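PDB 2OWT: putative iron binding protein from Bordetella pertussis Tohama I, which binds ferric iron and probably serves as the solute-binding component of a bacterial iron-uptake system. Local coordinates for residues 9-14 with 57-62; 79-84 with 253-258; 106-111 with 196-201; 260-265 with 277-282. One frame throughout, in Å; residues are numbered along the deposited sequence.

Contact 1 (9-14 with 57-62); sequences SLYTTR and DVLMTV. With CO3 (carbonate ion), chain C.
The backbone oxygen M60 O is gripped twice. T13 N reaches it almost head-on at 3.2 Å, while T12 OG1 donates to it from above the carbonyl plane, 2.7 Å away. The T12 hydroxyl, turned to the side of its carbonyl carbon (chi1 -172°) and alongside M60 CB, also accepts from R14 N: an ST turn. Upstream the strands pair in parallel: Y11 N donates to V58 O and Y11 O accepts from M60 N. S9 O takes both V58 N and D57 N; S9 N donates to D57 OD2, on its anti lone pair, while D57 OD1 accepts from N250 N. On one face of the sheet L10 CD1 meets V58 CG1 at 3.4 Å and M60 CE; on the other, Y11 CB rests on L59 CD2. The R14 chain bends, CD passing M60 SD at 3.8 Å and one guanidinium face lying on V62 CG1. Its NE points in plane at O3 of a carbonate, probably from the crystallisation liquor, 2.8 Å away. R105 also binds it, and E276 salt-bridges R14. The turn after strand 9-12 thus places a cationic group, backed by V62, where it would probably suit a small anion near the metal.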
loop_
_atom_site.group_PDB
_atom_site.type_symbol
_atom_site.label_atom_id
_atom_site.label_comp_id
_atom_site.label_asym_id
_atom_site.label_seq_id
_atom_site.Cartn_x
_atom_site.Cartn_y
_atom_site.Cartn_z
ATOM N N SER A 9 -7.306 17.424 11.289
ATOM C CA SER A 9 -6.700 16.254 11.937
ATOM C C SER A 9 -6.653 15.058 11.009
ATOM O O SER A 9 -7.653 14.690 10.417
ATOM C CB SER A 9 -7.455 15.876 13.203
ATOM O OG SER A 9 -7.347 16.909 14.155
ATOM N N LEU A 10 -5.476 14.465 10.883
ATOM C CA LEU A 10 -5.307 13.268 10.082
ATOM C C LEU A 10 -5.023 12.070 10.979
ATOM O O LEU A 10 -4.115 12.098 11.804
ATOM C CB LEU A 10 -4.183 13.449 9.047
ATOM C CG LEU A 10 -3.786 12.216 8.219
ATOM C CD1 LEU A 10 -4.745 11.978 7.073
ATOM C CD2 LEU A 10 -2.363 12.334 7.691
ATOM N N TYR A 11 -5.832 11.032 10.812
ATOM C CA TYR A 11 -5.566 9.721 11.392
ATOM C C TYR A 11 -5.104 8.803 10.261
ATOM O O TYR A 11 -5.791 8.663 9.242
ATOM C CB TYR A 11 -6.842 9.150 12.006
ATOM C CG TYR A 11 -7.275 9.756 13.320
ATOM C CD1 TYR A 11 -7.260 11.143 13.528
ATOM C CD2 TYR A 11 -7.750 8.938 14.346
ATOM C CE1 TYR A 11 -7.672 11.695 14.727
ATOM C CE2 TYR A 11 -8.173 9.476 15.550
ATOM C CZ TYR A 11 -8.130 10.853 15.735
ATOM O OH TYR A 11 -8.549 11.370 16.929
ATOM N N THR A 12 -3.952 8.169 10.434
ATOM C CA THR A 12 -3.429 7.316 9.374
ATOM C C THR A 12 -2.547 6.147 9.842
ATOM O O THR A 12 -1.946 6.179 10.923
ATOM C CB THR A 12 -2.683 8.141 8.289
ATOM O OG1 THR A 12 -2.347 7.279 7.191
ATOM C CG2 THR A 12 -1.410 8.782 8.847
ATOM N N THR A 13 -2.496 5.119 9.007
ATOM C CA THR A 13 -1.629 3.979 9.228
ATOM C C THR A 13 -0.321 4.174 8.471
ATOM O O THR A 13 0.556 3.301 8.499
ATOM C CB THR A 13 -2.276 2.682 8.741
ATOM O OG1 THR A 13 -2.869 2.912 7.454
ATOM C CG2 THR A 13 -3.330 2.190 9.731
ATOM N N ARG A 14 -0.192 5.324 7.802
ATOM C CA ARG A 14 0.996 5.606 7.016
ATOM C C ARG A 14 2.254 5.785 7.856
ATOM O O ARG A 14 2.208 6.213 9.012
ATOM C CB ARG A 14 0.798 6.807 6.093
ATOM C CG ARG A 14 -0.177 6.550 4.953
ATOM C CD ARG A 14 0.271 7.205 3.673
ATOM N NE ARG A 14 1.455 6.530 3.147
ATOM C CZ ARG A 14 1.925 6.676 1.910
ATOM N NH1 ARG A 14 1.317 7.476 1.033
ATOM N NH2 ARG A 14 3.013 6.004 1.551
ATOM N N ASP A 57 -10.673 14.208 11.128
ATOM C CA ASP A 57 -11.205 14.843 9.914
ATOM C C ASP A 57 -10.956 13.967 8.698
ATOM O O ASP A 57 -11.866 13.709 7.913
ATOM C CB ASP A 57 -10.553 16.212 9.662
ATOM C CG ASP A 57 -11.009 17.277 10.635
ATOM O OD1 ASP A 57 -12.233 17.420 10.823
ATOM O OD2 ASP A 57 -10.143 17.983 11.205
ATOM N N VAL A 58 -9.706 13.540 8.541
ATOM C CA VAL A 58 -9.297 12.715 7.415
ATOM C C VAL A 58 -8.798 11.386 7.937
ATOM O O VAL A 58 -8.077 11.330 8.940
ATOM C CB VAL A 58 -8.197 13.398 6.534
ATOM C CG1 VAL A 58 -7.696 12.438 5.440
ATOM C CG2 VAL A 58 -8.743 14.681 5.889
ATOM N N LEU A 59 -9.208 10.317 7.265
ATOM C CA LEU A 59 -8.754 8.977 7.606
ATOM C C LEU A 59 -8.021 8.414 6.413
ATOM O O LEU A 59 -8.601 8.299 5.333
ATOM C CB LEU A 59 -9.940 8.069 7.968
ATOM C CG LEU A 59 -10.970 8.601 8.971
ATOM C CD1 LEU A 59 -12.122 7.604 9.136
ATOM C CD2 LEU A 59 -10.322 8.937 10.331
ATOM N N MET A 60 -6.757 8.048 6.614
ATOM C CA MET A 60 -5.897 7.631 5.514
ATOM C C MET A 60 -5.304 6.262 5.755
ATOM O O MET A 60 -4.674 6.022 6.788
ATOM C CB MET A 60 -4.773 8.648 5.286
ATOM C CG MET A 60 -3.919 8.415 4.014
ATOM S SD MET A 60 -2.596 9.642 3.845
ATOM C CE MET A 60 -3.549 11.151 3.629
ATOM N N THR A 61 -5.485 5.383 4.769
ATOM C CA THR A 61 -4.972 4.021 4.833
ATOM C C THR A 61 -3.943 3.791 3.727
ATOM O O THR A 61 -3.798 4.608 2.822
ATOM C CB THR A 61 -6.116 2.973 4.704
ATOM O OG1 THR A 61 -6.610 2.953 3.358
ATOM C CG2 THR A 61 -7.272 3.302 5.645
ATOM N N VAL A 62 -3.232 2.674 3.812
ATOM C CA VAL A 62 -2.386 2.215 2.729
ATOM C C VAL A 62 -2.876 0.867 2.186
ATOM O O VAL A 62 -2.080 0.006 1.808
ATOM C CB VAL A 62 -0.902 2.140 3.152
ATOM C CG1 VAL A 62 -0.243 3.505 3.004
ATOM C CG2 VAL A 62 -0.749 1.582 4.580
HETATM C C CO3 C . 3.414 3.434 4.161
HETATM O O1 CO3 C . 3.828 2.585 5.047
HETATM O O2 CO3 C . 3.462 3.092 2.916
HETATM O O3 CO3 C . 2.954 4.598 4.500
HETATM O O HOH W 1 -3.583 0.794 6.113
#

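Contact 2 (79-84 with 253-258); sequences IQSQTL and NAVKLL
I79 meets residues 253-258 of helix 251-261 through both of its branches. From CB, which is directed at the helix, the short branch CG2 lies anti to the backbone N and comes up to V255 CG2 at 4.1 Å, the two side chains running alongside each other but oppositely directed. The longer branch runs through CG1 to CD1, whose methyl touches L258 CD2 at 4.0 Å; here the side chains lie roughly perpendicular. One isoleucine therefore spans two residues, V255 and L258, that lie three positions apart on the same helix and so share one of its sides.

The other methyl of V255, CG1, is met by S81 CB at 3.8 Å. S81 itself is the N-cap of helix 82-87. Its OG, anti to the backbone N at chi1 161°, accepts from L84 N in a nearly straight bond of 3.2 Å (171° at the hydrogen) and is also hydrogen-bonded to E259, one residue beyond the segment. L84 completes the contact from the first turn of the capped helix: CD1 lies against L258 CB, and CD2 sits 3.5 Å from the backbone oxygen L258 O.

Beyond these partners, V244 of strand 237-245 touches both I79 and L258, so the loop before helix 82-87 and the side of helix 251-261 meet over the sheet. No hydrogen bond joins the two segments directly. Their fit rests on aliphatic carbons, mostly methyls, while the polar link is left to the cap serine, whose one oxygen serves its own helix start and the neighbouring helix together.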
loop_
_atom_site.group_PDB
_atom_site.type_symbol
_atom_site.label_atom_id
_atom_site.label_comp_id
_atom_site.label_asym_id
_atom_site.label_seq_id
_atom_site.Cartn_x
_atom_site.Cartn_y
_atom_site.Cartn_z
ATOM N N ILE A 79 -17.784 12.954 0.311
ATOM C CA ILE A 79 -17.027 14.158 -0.048
ATOM C C ILE A 79 -17.660 14.781 -1.294
ATOM O O ILE A 79 -17.982 14.066 -2.245
ATOM C CB ILE A 79 -15.520 13.798 -0.358
ATOM C CG1 ILE A 79 -14.829 13.246 0.895
ATOM C CG2 ILE A 79 -14.757 15.008 -0.876
ATOM C CD1 ILE A 79 -13.642 12.329 0.630
ATOM N N GLN A 80 -17.831 16.106 -1.286
ATOM C CA GLN A 80 -18.317 16.839 -2.464
ATOM C C GLN A 80 -17.255 17.814 -2.927
ATOM O O GLN A 80 -17.072 18.876 -2.326
ATOM C CB GLN A 80 -19.620 17.582 -2.170
ATOM C CG GLN A 80 -20.785 16.673 -1.837
ATOM C CD GLN A 80 -20.737 16.140 -0.405
ATOM O OE1 GLN A 80 -20.167 16.769 0.490
ATOM N NE2 GLN A 80 -21.335 14.970 -0.190
ATOM N N SER A 81 -16.554 17.447 -4.002
ATOM C CA SER A 81 -15.384 18.202 -4.446
ATOM C C SER A 81 -15.116 18.046 -5.938
ATOM O O SER A 81 -14.711 16.967 -6.404
ATOM C CB SER A 81 -14.150 17.780 -3.648
ATOM O OG SER A 81 -12.985 18.171 -4.336
ATOM N N GLN A 82 -15.329 19.140 -6.673
ATOM C CA GLN A 82 -15.086 19.202 -8.118
ATOM C C GLN A 82 -13.642 18.836 -8.511
ATOM O O GLN A 82 -13.420 18.250 -9.567
ATOM C CB GLN A 82 -15.417 20.603 -8.641
ATOM C CG GLN A 82 -15.250 20.770 -10.144
ATOM C CD GLN A 82 -15.641 22.159 -10.635
ATOM O OE1 GLN A 82 -15.924 23.063 -9.837
ATOM N NE2 GLN A 82 -15.654 22.338 -11.956
ATOM N N THR A 83 -12.681 19.194 -7.662
ATOM C CA THR A 83 -11.264 18.954 -7.916
ATOM C C THR A 83 -10.913 17.462 -7.842
ATOM O O THR A 83 -10.296 16.923 -8.760
ATOM C CB THR A 83 -10.399 19.779 -6.934
ATOM O OG1 THR A 83 -10.518 21.176 -7.265
ATOM C CG2 THR A 83 -8.920 19.341 -6.977
ATOM N N LEU A 84 -11.316 16.802 -6.758
ATOM C CA LEU A 84 -11.119 15.361 -6.586
ATOM C C LEU A 84 -11.880 14.571 -7.637
ATOM O O LEU A 84 -11.391 13.563 -8.153
ATOM C CB LEU A 84 -11.549 14.929 -5.185
ATOM C CG LEU A 84 -10.662 15.398 -4.025
ATOM C CD1 LEU A 84 -11.413 15.344 -2.718
ATOM C CD2 LEU A 84 -9.410 14.558 -3.950
ATOM N N ASN A 253 -11.704 22.046 5.637
ATOM C CA ASN A 253 -10.240 21.887 5.671
ATOM C C ASN A 253 -9.781 20.475 5.330
ATOM O O ASN A 253 -8.707 20.294 4.751
ATOM C CB ASN A 253 -9.681 22.276 7.045
ATOM C CG ASN A 253 -9.754 23.773 7.314
ATOM O OD1 ASN A 253 -10.044 24.573 6.419
ATOM N ND2 ASN A 253 -9.494 24.157 8.559
ATOM N N ALA A 254 -10.591 19.485 5.710
ATOM C CA ALA A 254 -10.352 18.076 5.369
ATOM C C ALA A 254 -10.397 17.858 3.853
ATOM O O ALA A 254 -9.506 17.233 3.282
ATOM C CB ALA A 254 -11.362 17.192 6.063
ATOM N N VAL A 255 -11.436 18.385 3.212
ATOM C CA VAL A 255 -11.552 18.370 1.753
ATOM C C VAL A 255 -10.383 19.133 1.089
ATOM O O VAL A 255 -9.800 18.660 0.109
ATOM C CB VAL A 255 -12.925 18.917 1.300
ATOM C CG1 VAL A 255 -12.995 19.041 -0.224
ATOM C CG2 VAL A 255 -14.064 18.020 1.828
ATOM N N LYS A 256 -10.032 20.293 1.640
ATOM C CA LYS A 256 -8.873 21.066 1.170
ATOM C C LYS A 256 -7.541 20.299 1.198
ATOM O O LYS A 256 -6.737 20.441 0.283
ATOM C CB LYS A 256 -8.759 22.394 1.924
ATOM C CG LYS A 256 -9.305 23.564 1.137
ATOM C CD LYS A 256 -9.923 24.652 2.016
ATOM C CE LYS A 256 -10.544 25.751 1.126
ATOM N NZ LYS A 256 -11.610 26.557 1.802
ATOM N N LEU A 257 -7.315 19.491 2.230
ATOM C CA LEU A 257 -6.111 18.672 2.309
ATOM C C LEU A 257 -6.084 17.596 1.231
ATOM O O LEU A 257 -5.047 17.331 0.619
ATOM C CB LEU A 257 -5.999 18.016 3.682
ATOM C CG LEU A 257 -4.889 16.975 3.897
ATOM C CD1 LEU A 257 -3.507 17.526 3.563
ATOM C CD2 LEU A 257 -4.951 16.448 5.327
ATOM N N LEU A 258 -7.232 16.975 1.011
ATOM C CA LEU A 258 -7.356 15.897 0.046
ATOM C C LEU A 258 -7.221 16.430 -1.375
ATOM O O LEU A 258 -6.583 15.790 -2.224
ATOM C CB LEU A 258 -8.688 15.170 0.246
ATOM C CG LEU A 258 -8.706 13.871 1.059
ATOM C CD1 LEU A 258 -7.541 13.740 2.022
ATOM C CD2 LEU A 258 -10.045 13.698 1.762
#

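Contact 3 (106-111 with 196-201); sequences DRVLYV and ANAYYV. With FE (Fe (III) ion), chain B.
V108 and A196 pair in an antiparallel part of the mixed sheet, consistent with the periplasmic-binding-protein fold of the family; strand 193-197 leads directly into helix 198-205, bearer of Y199 and Y200. Backbone bonds set the register. V108 N lies 2.8 Å from A196 O in this hydrogen-bonded pair, and the pairing extends past the non-hydrogen-bonded R107-N197 pair to A198 N, which donates to D106 O.

Polar side chains add two links. Y110 OH donates to N197 O at 2.6 Å, approaching from above the carbonyl plane. R107 NH1 makes a weak bond to N197 OD1, the guanidinium and amide planes nearly perpendicular at 83°; its stronger partner is D179, by a salt bridge.

Apolar contacts centre on the Y110 ring. A196 CB lies over one face in a CH-pi contact, 3.6 Å from the centroid, and V201 CG2 approaches obliquely. V108 CG2 packs on A198 CB.

Metal bonding comes last. Y199 and Y200 both bind the ferric ion, as does Y143 from helix 142-170. With Y199 CG between the backbone N and the carbonyl carbon (chi1 63°), Y199 CE1 lies over the centre of the Y200 ring, 3.3 Å above its plane, and Y199 OH reaches the iron at 1.9 Å.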
loop_
_atom_site.group_PDB
_atom_site.type_symbol
_atom_site.label_atom_id
_atom_site.label_comp_id
_atom_site.label_asym_id
_atom_site.label_seq_id
_atom_site.Cartn_x
_atom_site.Cartn_y
_atom_site.Cartn_z
ATOM N N ASP A 106 2.541 -1.138 -6.100
ATOM C CA ASP A 106 2.458 -2.530 -6.548
ATOM C C ASP A 106 3.248 -3.449 -5.612
ATOM O O ASP A 106 4.286 -3.058 -5.077
ATOM C CB ASP A 106 2.889 -2.682 -8.024
ATOM C CG ASP A 106 4.282 -2.108 -8.313
ATOM O OD1 ASP A 106 4.797 -1.270 -7.541
ATOM O OD2 ASP A 106 4.876 -2.489 -9.336
ATOM N N ARG A 107 2.725 -4.651 -5.390
ATOM C CA ARG A 107 3.418 -5.656 -4.602
ATOM C C ARG A 107 4.184 -6.544 -5.560
ATOM O O ARG A 107 3.595 -7.245 -6.381
ATOM C CB ARG A 107 2.435 -6.464 -3.746
ATOM C CG ARG A 107 3.080 -7.185 -2.569
ATOM C CD ARG A 107 2.140 -7.268 -1.390
ATOM N NE ARG A 107 2.805 -7.724 -0.171
ATOM C CZ ARG A 107 3.643 -6.988 0.563
ATOM N NH1 ARG A 107 3.957 -5.740 0.197
ATOM N NH2 ARG A 107 4.175 -7.502 1.670
ATOM N N VAL A 108 5.509 -6.500 -5.451
ATOM C CA VAL A 108 6.398 -7.083 -6.459
ATOM C C VAL A 108 7.357 -8.083 -5.816
ATOM O O VAL A 108 7.308 -8.308 -4.605
ATOM C CB VAL A 108 7.208 -5.971 -7.192
ATOM C CG1 VAL A 108 6.294 -5.026 -7.921
ATOM C CG2 VAL A 108 8.065 -5.180 -6.201
ATOM N N LEU A 109 8.246 -8.660 -6.620
ATOM C CA LEU A 109 9.251 -9.594 -6.114
ATOM C C LEU A 109 10.610 -8.906 -5.961
ATOM O O LEU A 109 11.143 -8.336 -6.915
ATOM C CB LEU A 109 9.356 -10.816 -7.029
ATOM C CG LEU A 109 10.049 -12.092 -6.550
ATOM C CD1 LEU A 109 9.171 -12.894 -5.586
ATOM C CD2 LEU A 109 10.412 -12.951 -7.755
ATOM N N TYR A 110 11.142 -8.934 -4.742
ATOM C CA TYR A 110 12.512 -8.494 -4.482
ATOM C C TYR A 110 13.392 -9.649 -4.902
ATOM O O TYR A 110 13.119 -10.797 -4.548
ATOM C CB TYR A 110 12.722 -8.187 -2.996
ATOM C CG TYR A 110 12.081 -6.898 -2.495
ATOM C CD1 TYR A 110 11.110 -6.218 -3.248
ATOM C CD2 TYR A 110 12.426 -6.379 -1.240
ATOM C CE1 TYR A 110 10.511 -5.035 -2.768
ATOM C CE2 TYR A 110 11.840 -5.214 -0.745
ATOM C CZ TYR A 110 10.881 -4.545 -1.511
ATOM O OH TYR A 110 10.311 -3.399 -1.012
ATOM N N VAL A 111 14.408 -9.367 -5.705
ATOM C CA VAL A 111 15.282 -10.429 -6.193
ATOM C C VAL A 111 16.741 -10.061 -6.000
ATOM O O VAL A 111 17.139 -8.941 -6.277
ATOM C CB VAL A 111 15.029 -10.758 -7.686
ATOM C CG1 VAL A 111 15.868 -11.954 -8.096
ATOM C CG2 VAL A 111 13.536 -11.027 -7.945
ATOM N N ALA A 196 7.069 -7.884 -1.699
ATOM C CA ALA A 196 7.072 -6.585 -1.014
ATOM C C ALA A 196 6.794 -5.424 -1.969
ATOM O O ALA A 196 6.851 -5.597 -3.181
ATOM C CB ALA A 196 8.381 -6.370 -0.263
ATOM N N ASN A 197 6.495 -4.246 -1.418
ATOM C CA ASN A 197 6.103 -3.083 -2.219
ATOM C C ASN A 197 7.309 -2.398 -2.861
ATOM O O ASN A 197 8.331 -2.155 -2.201
ATOM C CB ASN A 197 5.279 -2.090 -1.375
ATOM C CG ASN A 197 3.845 -2.591 -1.076
ATOM O OD1 ASN A 197 3.361 -3.544 -1.673
ATOM N ND2 ASN A 197 3.182 -1.941 -0.143
ATOM N N ALA A 198 7.191 -2.088 -4.146
ATOM C CA ALA A 198 8.331 -1.568 -4.916
ATOM C C ALA A 198 8.758 -0.177 -4.478
ATOM O O ALA A 198 9.933 0.166 -4.608
ATOM C CB ALA A 198 8.055 -1.591 -6.423
ATOM N N TYR A 199 7.827 0.620 -3.953
ATOM C CA TYR A 199 8.180 1.978 -3.530
ATOM C C TYR A 199 9.268 2.002 -2.442
ATOM O O TYR A 199 10.053 2.942 -2.393
ATOM C CB TYR A 199 6.945 2.821 -3.150
ATOM C CG TYR A 199 6.146 2.325 -1.975
ATOM C CD1 TYR A 199 6.502 2.667 -0.672
ATOM C CD2 TYR A 199 5.009 1.547 -2.165
ATOM C CE1 TYR A 199 5.765 2.210 0.414
ATOM C CE2 TYR A 199 4.274 1.081 -1.088
ATOM C CZ TYR A 199 4.651 1.418 0.196
ATOM O OH TYR A 199 3.925 0.957 1.270
ATOM N N TYR A 200 9.308 0.976 -1.584
ATOM C CA TYR A 200 10.370 0.852 -0.577
ATOM C C TYR A 200 11.753 0.674 -1.211
ATOM O O TYR A 200 12.726 1.214 -0.705
ATOM C CB TYR A 200 10.099 -0.285 0.411
ATOM C CG TYR A 200 8.909 -0.069 1.321
ATOM C CD1 TYR A 200 7.767 -0.856 1.197
ATOM C CD2 TYR A 200 8.926 0.923 2.313
ATOM C CE1 TYR A 200 6.672 -0.667 2.032
ATOM C CE2 TYR A 200 7.828 1.122 3.155
ATOM C CZ TYR A 200 6.704 0.324 3.012
ATOM O OH TYR A 200 5.609 0.505 3.844
ATOM N N VAL A 201 11.829 -0.086 -2.307
ATOM C CA VAL A 201 13.056 -0.226 -3.106
ATOM C C VAL A 201 13.552 1.140 -3.596
ATOM O O VAL A 201 14.751 1.422 -3.566
ATOM C CB VAL A 201 12.852 -1.148 -4.345
ATOM C CG1 VAL A 201 14.167 -1.345 -5.080
ATOM C CG2 VAL A 201 12.281 -2.494 -3.953
HETATM FE FE FE B . 3.899 1.237 3.130
HETATM O O HOH W 2 5.027 0.266 -5.403
#

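Contact 4 (260-265 with 277-282); sequences YLVSEP and YPVRAG
R280 NH1 donates to the backbone oxygen V262 O at 2.9 Å, the one direct hydrogen bond between the segments. The donor approaches 32° out of the carbonyl plane, with an N-H...O angle of 150°, and V262 O in turn lies somewhat out of the guanidinium plane. The arginine chain gets there by stretching out, with CG anti to the backbone N (chi1 -163°) and the carbons extended as far as NE. On the way CD passes 3.4 Å from V262 O, and one face of the guanidinium lies against E264 N. Deeper in, V262 CG1 approaches V279 CG2 at 4.4 Å. Across the two segments this valine pair touches only loosely, but other side chains also lie on it: L84, V87 and L102 on V262, and A101 on V279.

This is a junction between two helices. Past helix 251-261, S263 is the N-cap of helix 264-272, its OG donating in the carbonyl plane to Y260 O at 2.6 Å. Y260 O also accepts from S263 N, so the turn is held by two bonds on one oxygen. The chain then returns through the short, weakly bonded strand about 277-278, beside strand 100-112, to place R280 against the turn.

Toward solvent the contact thins out. E264 OE2 and R280 NE carry opposite charges but stay 4.7 Å apart, without direct contact. A water lying in the guanidinium plane stands between them, weakly bonded to both, and it donates more firmly to A281 O at 2.7 Å.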
loop_
_atom_site.group_PDB
_atom_site.type_symbol
_atom_site.label_atom_id
_atom_site.label_comp_id
_atom_site.label_asym_id
_atom_site.label_seq_id
_atom_site.Cartn_x
_atom_site.Cartn_y
_atom_site.Cartn_z
ATOM N N TYR A 260 -5.578 19.157 -2.149
ATOM C CA TYR A 260 -4.165 19.526 -2.271
ATOM C C TYR A 260 -3.301 18.302 -2.602
ATOM O O TYR A 260 -2.375 18.404 -3.388
ATOM C CB TYR A 260 -3.650 20.234 -1.006
ATOM C CG TYR A 260 -2.163 20.486 -1.035
ATOM C CD1 TYR A 260 -1.657 21.713 -1.465
ATOM C CD2 TYR A 260 -1.260 19.492 -0.655
ATOM C CE1 TYR A 260 -0.286 21.945 -1.512
ATOM C CE2 TYR A 260 0.102 19.710 -0.705
ATOM C CZ TYR A 260 0.582 20.941 -1.134
ATOM O OH TYR A 260 1.932 21.166 -1.188
ATOM N N LEU A 261 -3.627 17.155 -2.008
ATOM C CA LEU A 261 -2.833 15.927 -2.169
ATOM C C LEU A 261 -2.946 15.288 -3.545
ATOM O O LEU A 261 -2.124 14.441 -3.894
ATOM C CB LEU A 261 -3.174 14.895 -1.081
ATOM C CG LEU A 261 -2.820 15.218 0.371
ATOM C CD1 LEU A 261 -3.395 14.191 1.311
ATOM C CD2 LEU A 261 -1.315 15.332 0.543
ATOM N N VAL A 262 -3.965 15.675 -4.311
ATOM C CA VAL A 262 -4.115 15.204 -5.686
ATOM C C VAL A 262 -3.651 16.254 -6.716
ATOM O O VAL A 262 -3.669 16.012 -7.926
ATOM C CB VAL A 262 -5.543 14.617 -5.998
ATOM C CG1 VAL A 262 -5.874 13.440 -5.064
ATOM C CG2 VAL A 262 -6.634 15.688 -5.950
ATOM N N SER A 263 -3.197 17.402 -6.219
ATOM C CA SER A 263 -2.595 18.425 -7.067
ATOM C C SER A 263 -1.280 17.921 -7.683
ATOM O O SER A 263 -0.687 16.959 -7.187
ATOM C CB SER A 263 -2.356 19.713 -6.265
ATOM O OG SER A 263 -1.257 19.594 -5.377
ATOM N N GLU A 264 -0.823 18.579 -8.749
ATOM C CA GLU A 264 0.460 18.232 -9.366
ATOM C C GLU A 264 1.709 18.326 -8.456
ATOM O O GLU A 264 2.535 17.405 -8.455
ATOM C CB GLU A 264 0.674 18.990 -10.680
ATOM C CG GLU A 264 1.858 18.453 -11.453
ATOM C CD GLU A 264 1.922 18.943 -12.880
ATOM O OE1 GLU A 264 3.054 18.976 -13.417
ATOM O OE2 GLU A 264 0.862 19.282 -13.464
ATOM N N PRO A 265 1.883 19.441 -7.718
ATOM C CA PRO A 265 2.990 19.479 -6.764
ATOM C C PRO A 265 3.034 18.291 -5.796
ATOM O O PRO A 265 4.105 17.704 -5.594
ATOM C CB PRO A 265 2.758 20.794 -6.003
ATOM C CG PRO A 265 2.082 21.669 -7.011
ATOM C CD PRO A 265 1.150 20.724 -7.746
ATOM N N TYR A 277 3.334 5.646 -7.353
ATOM C CA TYR A 277 2.738 6.064 -8.621
ATOM C C TYR A 277 1.597 7.023 -8.325
ATOM O O TYR A 277 0.791 6.782 -7.426
ATOM C CB TYR A 277 2.245 4.870 -9.450
ATOM C CG TYR A 277 3.193 3.697 -9.432
ATOM C CD1 TYR A 277 2.933 2.583 -8.640
ATOM C CD2 TYR A 277 4.365 3.714 -10.184
ATOM C CE1 TYR A 277 3.808 1.504 -8.610
ATOM C CE2 TYR A 277 5.255 2.638 -10.157
ATOM C CZ TYR A 277 4.971 1.532 -9.368
ATOM O OH TYR A 277 5.853 0.459 -9.337
ATOM N N PRO A 278 1.557 8.138 -9.058
ATOM C CA PRO A 278 0.488 9.113 -8.933
ATOM C C PRO A 278 -0.823 8.602 -9.515
ATOM O O PRO A 278 -0.821 7.797 -10.457
ATOM C CB PRO A 278 1.007 10.302 -9.759
ATOM C CG PRO A 278 2.477 10.045 -9.934
ATOM C CD PRO A 278 2.573 8.571 -10.033
ATOM N N VAL A 279 -1.930 9.068 -8.946
ATOM C CA VAL A 279 -3.243 8.825 -9.517
ATOM C C VAL A 279 -3.538 9.835 -10.629
ATOM O O VAL A 279 -4.338 9.557 -11.521
ATOM C CB VAL A 279 -4.369 8.829 -8.440
ATOM C CG1 VAL A 279 -4.189 7.649 -7.467
ATOM C CG2 VAL A 279 -4.460 10.202 -7.714
ATOM N N ARG A 280 -2.876 10.996 -10.561
ATOM C CA ARG A 280 -2.984 12.068 -11.561
ATOM C C ARG A 280 -2.037 11.831 -12.731
ATOM O O ARG A 280 -0.886 11.420 -12.537
ATOM C CB ARG A 280 -2.630 13.413 -10.915
ATOM C CG ARG A 280 -3.081 14.641 -11.680
ATOM C CD ARG A 280 -2.497 15.900 -11.066
ATOM N NE ARG A 280 -2.953 17.116 -11.746
ATOM C CZ ARG A 280 -3.927 17.913 -11.309
ATOM N NH1 ARG A 280 -4.562 17.639 -10.178
ATOM N NH2 ARG A 280 -4.269 18.990 -12.005
ATOM N N ALA A 281 -2.509 12.121 -13.941
ATOM C CA ALA A 281 -1.681 11.996 -15.133
ATOM C C ALA A 281 -0.678 13.143 -15.283
ATOM O O ALA A 281 -0.792 14.195 -14.632
ATOM C CB ALA A 281 -2.554 11.878 -16.378
ATOM N N GLY A 282 0.320 12.920 -16.134
ATOM C CA GLY A 282 1.302 13.943 -16.461
ATOM C C GLY A 282 2.305 14.231 -15.371
ATOM O O GLY A 282 2.984 15.257 -15.414
HETATM O O HOH W 3 -0.540 16.732 -13.673
#

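Contacts 1, 2 and 4 touch one another: V58 of contact 1 packs on A254 and L258 of contact 2, M60 reaches L261 of contact 4, and contacts 2 and 4 share helix 251-261. Contact 3 lies across the chain's centre from contacts 1 and 2, its centre about 23 Å from that of contact 1 and 30 Å from that of contact 2. Along the chain contact 1 closes first, contact 3 is nested inside the loop of contact 2, and contact 4 opens last. Strand 100-112 of contact 3 pairs with strand 277-278 of contact 4, where Y277 OH probably bonds D106. Y199 and Y200 of contact 3 bind the iron and R14 of contact 1 lies close to Y199, so both sides of the chain's centre reach the metal site.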